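Local coordinates for glycerol dehydrogenase (Schizosaccharomyces pombe, PDB 1TA9), which catalyses the NAD(+)-dependent oxidation of glycerol to dihydroxyacetone at a zinc site, as part of glycerol assimilation, at residues B[239-243]-B[309-315]; B[182-188]-B[302-307]; B[233-237]-B[264-268]. All blocks are in the same frame, centred on the assembly; numbering follows the deposited sequence.

Interaction 1 (B[239-243]-B[309-315]); sequences ETESV and GGLAAAH. With ZN (zinc ion), chain I.
The carboxylate of Glu-239 lies over the methyl of Ala-314, CD 3.3 Å from CB, and spends both oxygens on the start of helix 313-322 and the residue before it. This is the second shell of the zinc site of an iron-containing alcohol dehydrogenase: a His-carboxylate hydrogen bond in which the far side of the imidazole, NE2 of His-315, binds the zinc ion together with Asp-232 and His-333. Glu-239 OE2 offers its syn lone pair to His-315 ND1 at 2.5 Å. Carboxylate and ring are nearly coplanar, but the oxygen is tilted somewhat out of the ring plane and this short bond is bent (138° at the hydrogen). Glu-239 OE1 is gripped twice, by Ala-312 N at 2.6 Å and by His-315 N, the latter 3.1 Å from Glu-239 OE1; both bonds are almost straight and arrive from opposite faces of the carboxylate plane. Those three bonds fix the rotation of the carboxylate, and Ser-235 adds a hydrogen bond to OE2. The bond to ND1 orients the ring with NE2 facing the zinc ion. Glu-239 gets there with CG anti to its own carbonyl carbon (chi1 -62°) and the chain extended about CB-CG. One turn further on, Val-243 lays CG2 against the backbone of Gly-310 and Leu-311, while Ala-312, the N-cap residue of helix 313-322, sets its methyl beside Glu-239 CB. Thr-240 OG1, hydrogen-bonded to Gly-305 of helix 289-307, also accepts a nearly straight bond from Gly-310 N at 3.2 Å.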
ATOM      1  N   GLU B 239     -15.129   2.628  25.089  1.00 12.13           N
ATOM      2  CA  GLU B 239     -14.886   2.764  26.520  1.00 12.65           C
ATOM      3  C   GLU B 239     -13.763   1.870  27.025  1.00 12.53           C
ATOM      4  O   GLU B 239     -12.871   2.339  27.735  1.00 12.63           O
ATOM      5  CB  GLU B 239     -16.177   2.509  27.311  1.00 13.01           C
ATOM      6  CG  GLU B 239     -17.279   3.512  26.986  1.00 14.01           C
ATOM      7  CD  GLU B 239     -18.489   3.389  27.896  1.00 14.77           C
ATOM      8  OE1 GLU B 239     -18.477   3.979  29.001  1.00 14.92           O
ATOM      9  OE2 GLU B 239     -19.450   2.695  27.506  1.00 15.42           O
ATOM     10  N   THR B 240     -13.787   0.594  26.654  1.00 12.40           N
ATOM     11  CA  THR B 240     -12.740  -0.320  27.096  1.00 12.31           C
ATOM     12  C   THR B 240     -11.353   0.117  26.630  1.00 12.43           C
ATOM     13  O   THR B 240     -10.388   0.038  27.394  1.00 12.24           O
ATOM     14  CB  THR B 240     -13.038  -1.764  26.644  1.00 12.39           C
ATOM     15  OG1 THR B 240     -13.994  -2.337  27.545  1.00 12.57           O
ATOM     16  CG2 THR B 240     -11.769  -2.623  26.643  1.00 12.27           C
ATOM     17  N   GLU B 241     -11.236   0.584  25.392  1.00 12.54           N
ATOM     18  CA  GLU B 241      -9.929   1.047  24.919  1.00 12.86           C
ATOM     19  C   GLU B 241      -9.469   2.222  25.789  1.00 13.24           C
ATOM     20  O   GLU B 241      -8.290   2.346  26.102  1.00 13.10           O
ATOM     21  CB  GLU B 241     -10.001   1.480  23.452  1.00 12.86           C
ATOM     22  CG  GLU B 241      -9.954   0.321  22.465  1.00 12.95           C
ATOM     23  CD  GLU B 241      -8.606  -0.382  22.464  1.00 13.01           C
ATOM     24  OE1 GLU B 241      -8.563  -1.597  22.723  1.00 13.08           O
ATOM     25  OE2 GLU B 241      -7.582   0.283  22.200  1.00 13.28           O
ATOM     26  N   SER B 242     -10.412   3.075  26.179  1.00 13.64           N
ATOM     27  CA  SER B 242     -10.111   4.238  27.015  1.00 14.48           C
ATOM     28  C   SER B 242      -9.635   3.832  28.411  1.00 14.41           C
ATOM     29  O   SER B 242      -8.728   4.448  28.969  1.00 14.67           O
ATOM     30  CB  SER B 242     -11.352   5.134  27.136  1.00 15.29           C
ATOM     31  OG  SER B 242     -11.095   6.234  27.993  1.00 17.74           O
ATOM     32  N   VAL B 243     -10.261   2.806  28.978  1.00 14.15           N
ATOM     33  CA  VAL B 243      -9.887   2.318  30.305  1.00 14.17           C
ATOM     34  C   VAL B 243      -8.509   1.661  30.245  1.00 14.10           C
ATOM     35  O   VAL B 243      -7.648   1.906  31.095  1.00 13.82           O
ATOM     36  CB  VAL B 243     -10.911   1.276  30.828  1.00 14.14           C
ATOM     37  CG1 VAL B 243     -10.411   0.644  32.135  1.00 14.44           C
ATOM     38  CG2 VAL B 243     -12.251   1.939  31.047  1.00 14.14           C
ATOM     39  N   GLY B 309     -12.939  -5.092  30.466  1.00 14.46           N
ATOM     40  CA  GLY B 309     -12.263  -3.867  30.097  1.00 14.57           C
ATOM     41  C   GLY B 309     -12.813  -2.880  31.112  1.00 14.82           C
ATOM     42  O   GLY B 309     -12.421  -2.898  32.281  1.00 14.85           O
ATOM     43  N   GLY B 310     -13.751  -2.041  30.682  1.00 14.68           N
ATOM     44  CA  GLY B 310     -14.342  -1.096  31.605  1.00 14.53           C
ATOM     45  C   GLY B 310     -15.225  -0.061  30.942  1.00 14.41           C
ATOM     46  O   GLY B 310     -15.218   0.089  29.719  1.00 14.40           O
ATOM     47  N   LEU B 311     -15.996   0.643  31.764  1.00 14.34           N
ATOM     48  CA  LEU B 311     -16.870   1.703  31.289  1.00 14.12           C
ATOM     49  C   LEU B 311     -16.099   3.006  31.461  1.00 13.94           C
ATOM     50  O   LEU B 311     -15.187   3.093  32.289  1.00 14.04           O
ATOM     51  CB  LEU B 311     -18.165   1.753  32.110  1.00 14.17           C
ATOM     52  CG  LEU B 311     -19.060   0.511  32.076  1.00 14.28           C
ATOM     53  CD1 LEU B 311     -20.325   0.761  32.893  1.00 14.16           C
ATOM     54  CD2 LEU B 311     -19.412   0.179  30.625  1.00 14.27           C
ATOM     55  N   ALA B 312     -16.454   4.014  30.678  1.00 13.62           N
ATOM     56  CA  ALA B 312     -15.775   5.296  30.768  1.00 13.50           C
ATOM     57  C   ALA B 312     -16.768   6.455  30.718  1.00 13.63           C
ATOM     58  O   ALA B 312     -17.738   6.482  31.478  1.00 13.55           O
ATOM     59  CB  ALA B 312     -14.742   5.420  29.644  1.00 13.35           C
ATOM     60  N   ALA B 313     -16.534   7.410  29.822  1.00 13.46           N
ATOM     61  CA  ALA B 313     -17.413   8.568  29.717  1.00 13.58           C
ATOM     62  C   ALA B 313     -18.793   8.268  29.139  1.00 13.74           C
ATOM     63  O   ALA B 313     -19.797   8.768  29.645  1.00 13.79           O
ATOM     64  CB  ALA B 313     -16.741   9.661  28.899  1.00 13.50           C
ATOM     65  N   ALA B 314     -18.844   7.460  28.085  1.00 13.92           N
ATOM     66  CA  ALA B 314     -20.113   7.140  27.430  1.00 14.28           C
ATOM     67  C   ALA B 314     -21.237   6.784  28.401  1.00 14.61           C
ATOM     68  O   ALA B 314     -22.290   7.421  28.399  1.00 14.47           O
ATOM     69  CB  ALA B 314     -19.916   6.009  26.426  1.00 14.55           C
ATOM     70  N   HIS B 315     -21.022   5.771  29.231  1.00 14.74           N
ATOM     71  CA  HIS B 315     -22.064   5.375  30.173  1.00 15.16           C
ATOM     72  C   HIS B 315     -22.304   6.388  31.282  1.00 15.23           C
ATOM     73  O   HIS B 315     -23.429   6.539  31.755  1.00 15.15           O
ATOM     74  CB  HIS B 315     -21.761   3.993  30.750  1.00 15.16           C
ATOM     75  CG  HIS B 315     -22.246   2.880  29.877  1.00 15.69           C
ATOM     76  ND1 HIS B 315     -21.702   2.622  28.637  1.00 15.62           N
ATOM     77  CD2 HIS B 315     -23.283   2.024  30.021  1.00 15.58           C
ATOM     78  CE1 HIS B 315     -22.387   1.656  28.051  1.00 15.94           C
ATOM     79  NE2 HIS B 315     -23.352   1.277  28.870  1.00 15.98           N
TER
HETATM   80 ZN    ZN I1501     -24.795  -0.347  28.546  1.00 34.17          ZN

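Interaction 2 (B[182-188]-B[302-307]); sequences DAATSSL and SGLGFE. With K (potassium ion), chain J.
Asp-182 and Phe-306 meet at a slant, carboxylate and ring planes 26° apart, with OD1 3.7 Å from CE2 and the backbone O of Asp-182 at the edge of the same ring. Leu-188 and Phe-306 come at each other from opposite directions, Leu-188 CD1 reaching the ring edge 3.9 Å from Phe-306 CE1. CB of Ser-186 touches CZ obliquely, whereas Glu-307 CB, from the ring's own helix, lies over one face. The other carboxylate oxygen of Asp-182 has two partners: OD2 takes a hydrogen bond from Ser-302 OG on its anti lone pair, 2.5 Å, and binds the potassium ion at 2.7 Å. The torsion that turns OD2 to both sets CG of Asp-182 between backbone N and carbonyl carbon (chi1 51°). The loop joins strand 172-176 of the parallel sheet to the hairpin strand 188-192 and packs on the end of helix 289-307, from the helical half; Asp-182 is a probable substrate residue, and Ser-186 and Leu-188 probably contact NAD(+). At the end of that helix Glu-307 stretches out fully, CG anti to the backbone N (chi1 -170°), and reaches the end of the type I turn 183-186, at Ser-186 and Ser-187. Glu-307 OE1 accepts a weak bond from Ser-187 N at 3.3 Å. Glu-307 OE2 lies 3.2 Å from Ser-186 CA and accepts from Asn-207. A water bridges Thr-185 OG1, Glu-307 OE2 and, weakly, Gly-303 O, giving its hydrogen to Glu-307 OE2 at 2.6 Å.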
ATOM      1  N   ASP B 182     -26.050  -5.117  26.978  1.00 18.72           N
ATOM      2  CA  ASP B 182     -25.112  -6.186  27.311  1.00 19.16           C
ATOM      3  C   ASP B 182     -25.115  -6.494  28.807  1.00 19.29           C
ATOM      4  O   ASP B 182     -24.123  -6.974  29.356  1.00 19.51           O
ATOM      5  CB  ASP B 182     -23.688  -5.822  26.859  1.00 19.28           C
ATOM      6  CG  ASP B 182     -23.253  -4.447  27.336  1.00 19.61           C
ATOM      7  OD1 ASP B 182     -23.756  -3.997  28.384  1.00 19.22           O
ATOM      8  OD2 ASP B 182     -22.394  -3.816  26.671  1.00 20.07           O
ATOM      9  N   ALA B 183     -26.241  -6.237  29.465  1.00 19.35           N
ATOM     10  CA  ALA B 183     -26.346  -6.481  30.901  1.00 19.58           C
ATOM     11  C   ALA B 183     -26.422  -7.962  31.275  1.00 19.68           C
ATOM     12  O   ALA B 183     -25.998  -8.356  32.362  1.00 19.65           O
ATOM     13  CB  ALA B 183     -27.563  -5.751  31.459  1.00 19.70           C
ATOM     14  N   ALA B 184     -26.951  -8.777  30.370  1.00 19.43           N
ATOM     15  CA  ALA B 184     -27.127 -10.205  30.620  1.00 19.36           C
ATOM     16  C   ALA B 184     -25.959 -10.948  31.279  1.00 19.33           C
ATOM     17  O   ALA B 184     -26.126 -11.588  32.314  1.00 19.14           O
ATOM     18  CB  ALA B 184     -27.518 -10.907  29.313  1.00 19.19           C
ATOM     19  N   THR B 185     -24.776 -10.855  30.692  1.00 19.63           N
ATOM     20  CA  THR B 185     -23.617 -11.577  31.210  1.00 19.99           C
ATOM     21  C   THR B 185     -22.880 -10.961  32.389  1.00 20.58           C
ATOM     22  O   THR B 185     -22.035 -11.624  32.990  1.00 20.77           O
ATOM     23  CB  THR B 185     -22.551 -11.760  30.118  1.00 19.85           C
ATOM     24  OG1 THR B 185     -21.932 -10.492  29.861  1.00 19.29           O
ATOM     25  CG2 THR B 185     -23.177 -12.288  28.831  1.00 19.53           C
ATOM     26  N   SER B 186     -23.189  -9.715  32.730  1.00 21.15           N
ATOM     27  CA  SER B 186     -22.456  -9.031  33.790  1.00 21.92           C
ATOM     28  C   SER B 186     -22.767  -9.355  35.243  1.00 22.54           C
ATOM     29  O   SER B 186     -23.846  -9.848  35.586  1.00 22.17           O
ATOM     30  CB  SER B 186     -22.560  -7.517  33.599  1.00 21.85           C
ATOM     31  OG  SER B 186     -23.827  -7.044  34.007  1.00 22.22           O
ATOM     32  N   SER B 187     -21.793  -9.045  36.089  1.00 23.63           N
ATOM     33  CA  SER B 187     -21.881  -9.255  37.527  1.00 25.13           C
ATOM     34  C   SER B 187     -22.393  -7.970  38.160  1.00 26.18           C
ATOM     35  O   SER B 187     -22.387  -7.828  39.382  1.00 26.22           O
ATOM     36  CB  SER B 187     -20.498  -9.562  38.096  1.00 24.92           C
ATOM     37  OG  SER B 187     -19.859 -10.591  37.368  1.00 25.55           O
ATOM     38  N   LEU B 188     -22.819  -7.033  37.322  1.00 27.68           N
ATOM     39  CA  LEU B 188     -23.310  -5.746  37.803  1.00 29.40           C
ATOM     40  C   LEU B 188     -24.825  -5.675  37.873  1.00 30.44           C
ATOM     41  O   LEU B 188     -25.538  -6.503  37.309  1.00 30.44           O
ATOM     42  CB  LEU B 188     -22.839  -4.605  36.896  1.00 29.55           C
ATOM     43  CG  LEU B 188     -21.415  -4.544  36.342  1.00 29.94           C
ATOM     44  CD1 LEU B 188     -21.198  -3.159  35.749  1.00 30.10           C
ATOM     45  CD2 LEU B 188     -20.402  -4.812  37.431  1.00 30.16           C
ATOM     46  N   SER B 302     -20.013  -7.864  23.690  1.00 11.45           N
ATOM     47  CA  SER B 302     -20.121  -6.590  24.374  1.00 11.88           C
ATOM     48  C   SER B 302     -20.054  -6.799  25.890  1.00 12.18           C
ATOM     49  O   SER B 302     -19.416  -6.026  26.606  1.00 12.33           O
ATOM     50  CB  SER B 302     -21.422  -5.896  23.980  1.00 12.04           C
ATOM     51  OG  SER B 302     -21.426  -4.564  24.453  1.00 12.46           O
ATOM     52  N   GLY B 303     -20.695  -7.863  26.365  1.00 12.26           N
ATOM     53  CA  GLY B 303     -20.696  -8.164  27.786  1.00 12.20           C
ATOM     54  C   GLY B 303     -19.318  -8.440  28.356  1.00 12.13           C
ATOM     55  O   GLY B 303     -18.889  -7.775  29.296  1.00 12.00           O
ATOM     56  N   LEU B 304     -18.615  -9.419  27.797  1.00 12.25           N
ATOM     57  CA  LEU B 304     -17.279  -9.752  28.279  1.00 12.77           C
ATOM     58  C   LEU B 304     -16.294  -8.634  27.958  1.00 13.03           C
ATOM     59  O   LEU B 304     -15.347  -8.395  28.709  1.00 12.97           O
ATOM     60  CB  LEU B 304     -16.781 -11.047  27.637  1.00 12.99           C
ATOM     61  CG  LEU B 304     -17.518 -12.341  27.976  1.00 13.48           C
ATOM     62  CD1 LEU B 304     -16.911 -13.485  27.164  1.00 13.81           C
ATOM     63  CD2 LEU B 304     -17.407 -12.614  29.470  1.00 13.71           C
ATOM     64  N   GLY B 305     -16.527  -7.958  26.836  1.00 13.12           N
ATOM     65  CA  GLY B 305     -15.660  -6.872  26.410  1.00 13.36           C
ATOM     66  C   GLY B 305     -15.681  -5.668  27.330  1.00 13.84           C
ATOM     67  O   GLY B 305     -14.651  -5.031  27.543  1.00 13.79           O
ATOM     68  N   PHE B 306     -16.845  -5.345  27.883  1.00 14.39           N
ATOM     69  CA  PHE B 306     -16.934  -4.199  28.776  1.00 15.09           C
ATOM     70  C   PHE B 306     -16.544  -4.545  30.216  1.00 15.11           C
ATOM     71  O   PHE B 306     -15.808  -3.799  30.855  1.00 15.24           O
ATOM     72  CB  PHE B 306     -18.346  -3.579  28.715  1.00 15.39           C
ATOM     73  CG  PHE B 306     -19.260  -3.985  29.841  1.00 16.17           C
ATOM     74  CD1 PHE B 306     -19.107  -3.443  31.116  1.00 16.45           C
ATOM     75  CD2 PHE B 306     -20.291  -4.893  29.620  1.00 16.48           C
ATOM     76  CE1 PHE B 306     -19.969  -3.802  32.152  1.00 16.75           C
ATOM     77  CE2 PHE B 306     -21.157  -5.256  30.652  1.00 16.85           C
ATOM     78  CZ  PHE B 306     -20.994  -4.709  31.921  1.00 16.68           C
ATOM     79  N   GLU B 307     -17.008  -5.682  30.723  1.00 15.49           N
ATOM     80  CA  GLU B 307     -16.696  -6.047  32.101  1.00 15.74           C
ATOM     81  C   GLU B 307     -15.214  -6.355  32.323  1.00 15.46           C
ATOM     82  O   GLU B 307     -14.664  -6.058  33.390  1.00 15.23           O
ATOM     83  CB  GLU B 307     -17.556  -7.233  32.556  1.00 17.00           C
ATOM     84  CG  GLU B 307     -17.454  -7.508  34.053  1.00 18.82           C
ATOM     85  CD  GLU B 307     -18.470  -8.526  34.557  1.00 20.12           C
ATOM     86  OE1 GLU B 307     -18.520  -8.750  35.785  1.00 20.99           O
ATOM     87  OE2 GLU B 307     -19.217  -9.105  33.739  1.00 21.23           O
TER
HETATM   88  K     K J1504     -21.418  -1.360  26.321  1.00 17.21           K
HETATM   89  O   HOH W   1     -20.072  -9.282  31.338  1.00 27.04           O
HETATM   90  O   HOH W   2     -19.251  -0.249  27.173  1.00 15.02           O

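Interaction 3 (B[233-237]-B[264-268]). With K (potassium ion), chain J.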
ATOM      1  N   ALA B 233     -23.608  -1.897  22.294  1.00 11.70           N
ATOM      2  CA  ALA B 233     -22.423  -2.635  21.863  1.00 11.92           C
ATOM      3  C   ALA B 233     -21.358  -1.717  21.245  1.00 12.11           C
ATOM      4  O   ALA B 233     -20.155  -1.955  21.396  1.00 12.20           O
ATOM      5  CB  ALA B 233     -22.824  -3.730  20.874  1.00 11.61           C
ATOM      6  N   LEU B 234     -21.796  -0.670  20.555  1.00 12.04           N
ATOM      7  CA  LEU B 234     -20.860   0.270  19.940  1.00 12.48           C
ATOM      8  C   LEU B 234     -19.965   1.000  20.942  1.00 12.44           C
ATOM      9  O   LEU B 234     -18.838   1.369  20.613  1.00 12.64           O
ATOM     10  CB  LEU B 234     -21.615   1.307  19.102  1.00 12.75           C
ATOM     11  CG  LEU B 234     -22.025   0.874  17.694  1.00 13.28           C
ATOM     12  CD1 LEU B 234     -22.933   1.933  17.080  1.00 13.20           C
ATOM     13  CD2 LEU B 234     -20.780   0.665  16.842  1.00 13.52           C
ATOM     14  N   SER B 235     -20.448   1.217  22.158  1.00 12.27           N
ATOM     15  CA  SER B 235     -19.637   1.923  23.141  1.00 12.35           C
ATOM     16  C   SER B 235     -18.572   1.042  23.795  1.00 12.22           C
ATOM     17  O   SER B 235     -17.589   1.549  24.335  1.00 11.78           O
ATOM     18  CB  SER B 235     -20.522   2.533  24.230  1.00 12.59           C
ATOM     19  OG  SER B 235     -21.048   1.539  25.084  1.00 13.90           O
ATOM     20  N   THR B 236     -18.760  -0.271  23.730  1.00 12.05           N
ATOM     21  CA  THR B 236     -17.822  -1.202  24.345  1.00 12.02           C
ATOM     22  C   THR B 236     -16.363  -0.993  23.950  1.00 11.90           C
ATOM     23  O   THR B 236     -15.510  -0.803  24.818  1.00 11.84           O
ATOM     24  CB  THR B 236     -18.200  -2.664  24.037  1.00 12.19           C
ATOM     25  OG1 THR B 236     -19.510  -2.932  24.545  1.00 12.93           O
ATOM     26  CG2 THR B 236     -17.208  -3.619  24.689  1.00 12.59           C
ATOM     27  N   TRP B 237     -16.069  -1.035  22.654  1.00 11.57           N
ATOM     28  CA  TRP B 237     -14.696  -0.858  22.210  1.00 11.99           C
ATOM     29  C   TRP B 237     -14.172   0.521  22.598  1.00 11.78           C
ATOM     30  O   TRP B 237     -13.045   0.650  23.075  1.00 11.73           O
ATOM     31  CB  TRP B 237     -14.588  -1.040  20.691  1.00 12.31           C
ATOM     32  CG  TRP B 237     -13.188  -0.893  20.172  1.00 13.01           C
ATOM     33  CD1 TRP B 237     -12.180  -1.816  20.245  1.00 13.01           C
ATOM     34  CD2 TRP B 237     -12.635   0.255  19.521  1.00 13.41           C
ATOM     35  NE1 TRP B 237     -11.034  -1.308  19.677  1.00 13.35           N
ATOM     36  CE2 TRP B 237     -11.285  -0.040  19.224  1.00 13.61           C
ATOM     37  CE3 TRP B 237     -13.150   1.508  19.159  1.00 13.92           C
ATOM     38  CZ2 TRP B 237     -10.443   0.874  18.581  1.00 14.19           C
ATOM     39  CZ3 TRP B 237     -12.308   2.419  18.518  1.00 14.51           C
ATOM     40  CH2 TRP B 237     -10.969   2.094  18.237  1.00 14.38           C
ATOM     41  N   ALA B 264     -13.438  -7.234  22.946  1.00 10.55           N
ATOM     42  CA  ALA B 264     -14.026  -5.925  22.671  1.00 10.88           C
ATOM     43  C   ALA B 264     -13.833  -5.642  21.181  1.00 11.19           C
ATOM     44  O   ALA B 264     -14.710  -5.078  20.526  1.00 11.22           O
ATOM     45  CB  ALA B 264     -13.346  -4.843  23.505  1.00 10.90           C
ATOM     46  N   ARG B 265     -12.680  -6.037  20.650  1.00 11.37           N
ATOM     47  CA  ARG B 265     -12.388  -5.839  19.235  1.00 11.84           C
ATOM     48  C   ARG B 265     -13.335  -6.706  18.402  1.00 11.36           C
ATOM     49  O   ARG B 265     -13.817  -6.281  17.353  1.00 11.13           O
ATOM     50  CB  ARG B 265     -10.937  -6.221  18.925  1.00 13.00           C
ATOM     51  CG  ARG B 265     -10.551  -6.014  17.466  1.00 14.95           C
ATOM     52  CD  ARG B 265     -10.354  -4.543  17.142  1.00 16.47           C
ATOM     53  NE  ARG B 265     -10.532  -4.264  15.719  1.00 18.30           N
ATOM     54  CZ  ARG B 265     -10.262  -3.095  15.146  1.00 18.91           C
ATOM     55  NH1 ARG B 265      -9.788  -2.089  15.875  1.00 19.49           N
ATOM     56  NH2 ARG B 265     -10.488  -2.923  13.849  1.00 19.59           N
ATOM     57  N   ALA B 266     -13.592  -7.921  18.879  1.00 10.87           N
ATOM     58  CA  ALA B 266     -14.493  -8.839  18.194  1.00 10.90           C
ATOM     59  C   ALA B 266     -15.856  -8.175  18.063  1.00 11.01           C
ATOM     60  O   ALA B 266     -16.521  -8.277  17.028  1.00 11.07           O
ATOM     61  CB  ALA B 266     -14.611 -10.148  18.978  1.00 10.77           C
ATOM     62  N   CYS B 267     -16.264  -7.486  19.121  1.00 10.99           N
ATOM     63  CA  CYS B 267     -17.542  -6.783  19.130  1.00 11.29           C
ATOM     64  C   CYS B 267     -17.550  -5.716  18.025  1.00 11.04           C
ATOM     65  O   CYS B 267     -18.430  -5.704  17.163  1.00 10.88           O
ATOM     66  CB  CYS B 267     -17.750  -6.122  20.493  1.00 11.60           C
ATOM     67  SG  CYS B 267     -19.344  -5.309  20.696  1.00 12.92           S
ATOM     68  N   LYS B 268     -16.564  -4.827  18.060  1.00 10.74           N
ATOM     69  CA  LYS B 268     -16.442  -3.755  17.070  1.00 10.81           C
ATOM     70  C   LYS B 268     -16.455  -4.295  15.638  1.00 10.42           C
ATOM     71  O   LYS B 268     -17.209  -3.821  14.785  1.00  9.94           O
ATOM     72  CB  LYS B 268     -15.142  -2.980  17.306  1.00 11.48           C
ATOM     73  CG  LYS B 268     -14.848  -1.880  16.289  1.00 12.55           C
ATOM     74  CD  LYS B 268     -13.484  -1.253  16.566  1.00 13.33           C
ATOM     75  CE  LYS B 268     -13.217  -0.031  15.700  1.00 13.98           C
ATOM     76  NZ  LYS B 268     -13.114  -0.373  14.260  1.00 14.94           N
TER
HETATM   77  K     K J1504     -21.418  -1.360  26.321  1.00 17.21           K
HETATM   78  O   HOH W   2     -19.251  -0.249  27.173  1.00 15.02           O
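Two helices of the all-helical half of this iron-containing alcohol dehydrogenase, 223-245 and 258-284, cross here with their segment axes 8.4 Å apart and their directions 133° from one another. The main overlap is Trp-237 with Lys-268. The lysine chain runs obliquely across one face of the indole, Lys-268 CD 3.5 Å from the centroid of the five-membered ring of Trp-237 in a CH-pi contact, and CE continues over the six-membered ring. With CG anti to the backbone N (chi1 -179°), the indole leaves its helix toward 264-268 and lays that face against the lysine. NZ is too distant from the ring for more than a weak cation-pi attraction, and its charge is met by Glu-272 in a salt bridge. Arg-265, held by Asp-269, points the same way as the indole, with its guanidinium plane nearly perpendicular (88°) to the ring and NH1 4.1 Å from Trp-237 CZ2; Tyr-262 of the second subunit packs against Arg-265. Deeper in, the residues are small: the methyl CG2 of Thr-236 meets Ala-264 CB at 4.2 Å. Ser-235 OG and Thr-236 OG1 bind the potassium ion with Asp-182 and Asp-232, and Thr-236 OG1 is also hydrogen-bonded to Ser-302. At the wider end of the crossing Cys-267 SG lies 3.5 Å from Ala-233 O and touches Ala-233 CB.

Overall arrangement
Interactions 1 and 2 are fully buried, and interaction 3 runs from a buried interior to a partly exposed rim near the second subunit. Helix 223-245 carries both interaction 1 and interaction 3, on successive parts of its length, and helix 289-307 of interaction 2 joins each through a polar link: Gly-305 O to Thr-240 OG1, and Ser-302 OG to Thr-236 OG1. The chemistry follows the metals. Interaction 1 positions a zinc ligand from the second shell by hydrogen bonds, interaction 2 supplies a potassium ligand and mixes aromatic with water-mediated contacts, and interaction 3 touches the same potassium ion but otherwise relies on apolar and CH-pi packing, with no hydrogen bond between its helices.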